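Long-range contact in osmolarity sensor protein EnvZ (Escherichia coli, PDB 5XGA), which acts as an osmolarity-sensing histidine kinase that probably signals by phosphorylating the response regulator OmpR: residues Phe74-Met79 with Pro86-Val91. Numbering follows the deposited sequence. Where two conformers were deposited one is given.
Sequences FLSHQM and PTEVRV
The carboxylate of E88 turns one oxygen, OE1, to within 3.3 Å of S76 OG, while its other oxygen, OE2, is taken by R90 in a salt bridge. R90 NE reaches OE2 at 2.9 Å from above the carboxylate plane, 36° out of it, whereas E88 lies at the edge of the guanidinium group, in its plane. H71 ND1 is a second hydrogen-bond partner of OE2. Beside this polar pair, V89 N donates to S76 OG (2.9 Å, 158° at the hydrogen). With chi1 at -58°, OG stands beside its own backbone N, anti to the carbonyl carbon, from where it also hydrogen-bonds Y72 O, just before the helix begins. V89 fills the middle of the interface, setting CG1 4.0 Å from L75 CB and CG2 3.7 Å from M79 CB. Toward the C-terminal end of the strand L75 CD1 meets V91 CG2; toward its start M79 CG meets T87 CG2. Replacing S76 by an alanine removes the OG bonds and would probably cost this polar tie, leaving the V89-Y72 backbone bond and apolar packing to hold helix on strand. Helix 73-83 thus packs on strand 87-92 of the five-stranded antiparallel sheet, with helix 10-24 also covering L75 and M79. Chemically, one hydroxyl, accepting from the strand and donating to Y72, ties together an otherwise mainly apolar, buried interface whose ion pair lies to one side.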
loop_
_atom_site.group_PDB
_atom_site.type_symbol
_atom_site.label_atom_id
_atom_site.label_comp_id
_atom_site.label_asym_id
_atom_site.label_seq_id
_atom_site.Cartn_x
_atom_site.Cartn_y
_atom_site.Cartn_z
ATOM N N PHE A 74 -12.381 -5.083 -5.350
ATOM C CA PHE A 74 -12.742 -4.682 -4.003
ATOM C C PHE A 74 -11.543 -4.058 -3.295
ATOM O O PHE A 74 -11.664 -2.996 -2.689
ATOM C CB PHE A 74 -13.287 -5.855 -3.191
ATOM C CG PHE A 74 -13.659 -5.477 -1.792
ATOM C CD1 PHE A 74 -14.770 -4.680 -1.552
ATOM C CD2 PHE A 74 -12.887 -5.887 -0.715
ATOM C CE1 PHE A 74 -15.113 -4.308 -0.257
ATOM C CE2 PHE A 74 -13.226 -5.523 0.577
ATOM C CZ PHE A 74 -14.338 -4.731 0.804
ATOM N N LEU A 75 -10.383 -4.704 -3.373
ATOM C CA LEU A 75 -9.196 -4.142 -2.728
ATOM C C LEU A 75 -8.897 -2.736 -3.254
ATOM O O LEU A 75 -8.512 -1.848 -2.491
ATOM C CB LEU A 75 -7.980 -5.040 -2.942
ATOM C CG LEU A 75 -8.019 -6.480 -2.406
ATOM C CD1 LEU A 75 -6.664 -7.116 -2.606
ATOM C CD2 LEU A 75 -8.436 -6.543 -0.930
ATOM N N SER A 76 -9.054 -2.541 -4.564
ATOM C CA SER A 76 -8.784 -1.231 -5.154
ATOM C C SER A 76 -9.743 -0.165 -4.608
ATOM O O SER A 76 -9.333 0.954 -4.314
ATOM C CB SER A 76 -8.877 -1.297 -6.686
ATOM O OG SER A 76 -7.961 -2.250 -7.218
ATOM N N HIS A 77 -11.024 -0.495 -4.497
ATOM C CA HIS A 77 -11.987 0.473 -3.962
ATOM C C HIS A 77 -11.738 0.726 -2.473
ATOM O O HIS A 77 -11.781 1.870 -2.003
ATOM C CB HIS A 77 -13.415 -0.013 -4.173
ATOM C CG HIS A 77 -13.968 0.321 -5.516
ATOM N ND1 HIS A 77 -14.613 1.513 -5.780
ATOM C CD2 HIS A 77 -13.967 -0.371 -6.680
ATOM C CE1 HIS A 77 -14.991 1.536 -7.045
ATOM N NE2 HIS A 77 -14.608 0.406 -7.614
ATOM N N GLN A 78 -11.473 -0.354 -1.742
ATOM C CA GLN A 78 -11.185 -0.258 -0.316
ATOM C C GLN A 78 -9.962 0.635 -0.103
ATOM O O GLN A 78 -9.953 1.491 0.771
ATOM C CB GLN A 78 -10.961 -1.651 0.290
ATOM C CG GLN A 78 -10.648 -1.626 1.795
ATOM C CD GLN A 78 -10.438 -3.013 2.407
ATOM O OE1 GLN A 78 -11.134 -3.398 3.351
ATOM N NE2 GLN A 78 -9.469 -3.758 1.880
ATOM N N MET A 79 -8.936 0.443 -0.919
ATOM C CA MET A 79 -7.743 1.279 -0.855
ATOM C C MET A 79 -8.080 2.714 -1.270
ATOM O O MET A 79 -7.709 3.665 -0.584
ATOM C CB MET A 79 -6.640 0.699 -1.749
ATOM C CG MET A 79 -5.364 1.545 -1.819
ATOM S SD MET A 79 -4.364 1.452 -0.311
ATOM C CE MET A 79 -3.968 -0.311 -0.260
ATOM N N PRO A 86 -8.395 8.153 -6.505
ATOM C CA PRO A 86 -8.424 6.995 -7.408
ATOM C C PRO A 86 -7.181 6.133 -7.281
ATOM O O PRO A 86 -6.046 6.623 -7.377
ATOM C CB PRO A 86 -8.503 7.632 -8.798
ATOM C CG PRO A 86 -9.185 8.943 -8.557
ATOM C CD PRO A 86 -8.647 9.412 -7.228
ATOM N N THR A 87 -7.401 4.838 -7.104
ATOM C CA THR A 87 -6.303 3.924 -6.854
ATOM C C THR A 87 -6.483 2.628 -7.627
ATOM O O THR A 87 -7.605 2.233 -7.948
ATOM C CB THR A 87 -6.188 3.630 -5.347
ATOM O OG1 THR A 87 -6.090 4.870 -4.632
ATOM C CG2 THR A 87 -4.974 2.778 -5.053
ATOM N N GLU A 88 -5.367 1.974 -7.935
ATOM C CA GLU A 88 -5.394 0.642 -8.507
ATOM C C GLU A 88 -4.586 -0.296 -7.601
ATOM O O GLU A 88 -3.455 0.012 -7.256
ATOM C CB GLU A 88 -4.820 0.653 -9.928
ATOM C CG GLU A 88 -4.407 -0.707 -10.481
ATOM C CD GLU A 88 -5.573 -1.557 -10.910
ATOM O OE1 GLU A 88 -6.551 -1.633 -10.144
ATOM O OE2 GLU A 88 -5.509 -2.157 -12.007
ATOM N N VAL A 89 -5.182 -1.418 -7.208
ATOM C CA VAL A 89 -4.463 -2.451 -6.480
ATOM C C VAL A 89 -4.459 -3.720 -7.319
ATOM O O VAL A 89 -5.512 -4.217 -7.715
ATOM C CB VAL A 89 -5.096 -2.747 -5.102
ATOM C CG1 VAL A 89 -4.488 -4.008 -4.487
ATOM C CG2 VAL A 89 -4.960 -1.520 -4.154
ATOM N N ARG A 90 -3.269 -4.238 -7.591
ATOM C CA ARG A 90 -3.143 -5.526 -8.267
ATOM C C ARG A 90 -2.383 -6.481 -7.367
ATOM O O ARG A 90 -1.522 -6.050 -6.587
ATOM C CB ARG A 90 -2.433 -5.368 -9.611
ATOM C CG ARG A 90 -3.176 -4.490 -10.594
ATOM C CD ARG A 90 -2.630 -4.640 -12.001
ATOM N NE ARG A 90 -3.021 -3.493 -12.809
ATOM C CZ ARG A 90 -2.386 -3.103 -13.906
ATOM N NH1 ARG A 90 -1.330 -3.784 -14.332
ATOM N NH2 ARG A 90 -2.803 -2.032 -14.569
ATOM N N VAL A 91 -2.694 -7.772 -7.444
ATOM C CA VAL A 91 -2.004 -8.724 -6.577
ATOM C C VAL A 91 -1.382 -9.856 -7.369
ATOM O O VAL A 91 -2.041 -10.522 -8.182
ATOM C CB VAL A 91 -2.927 -9.335 -5.511
ATOM C CG1 VAL A 91 -2.117 -10.275 -4.599
ATOM C CG2 VAL A 91 -3.600 -8.233 -4.682
#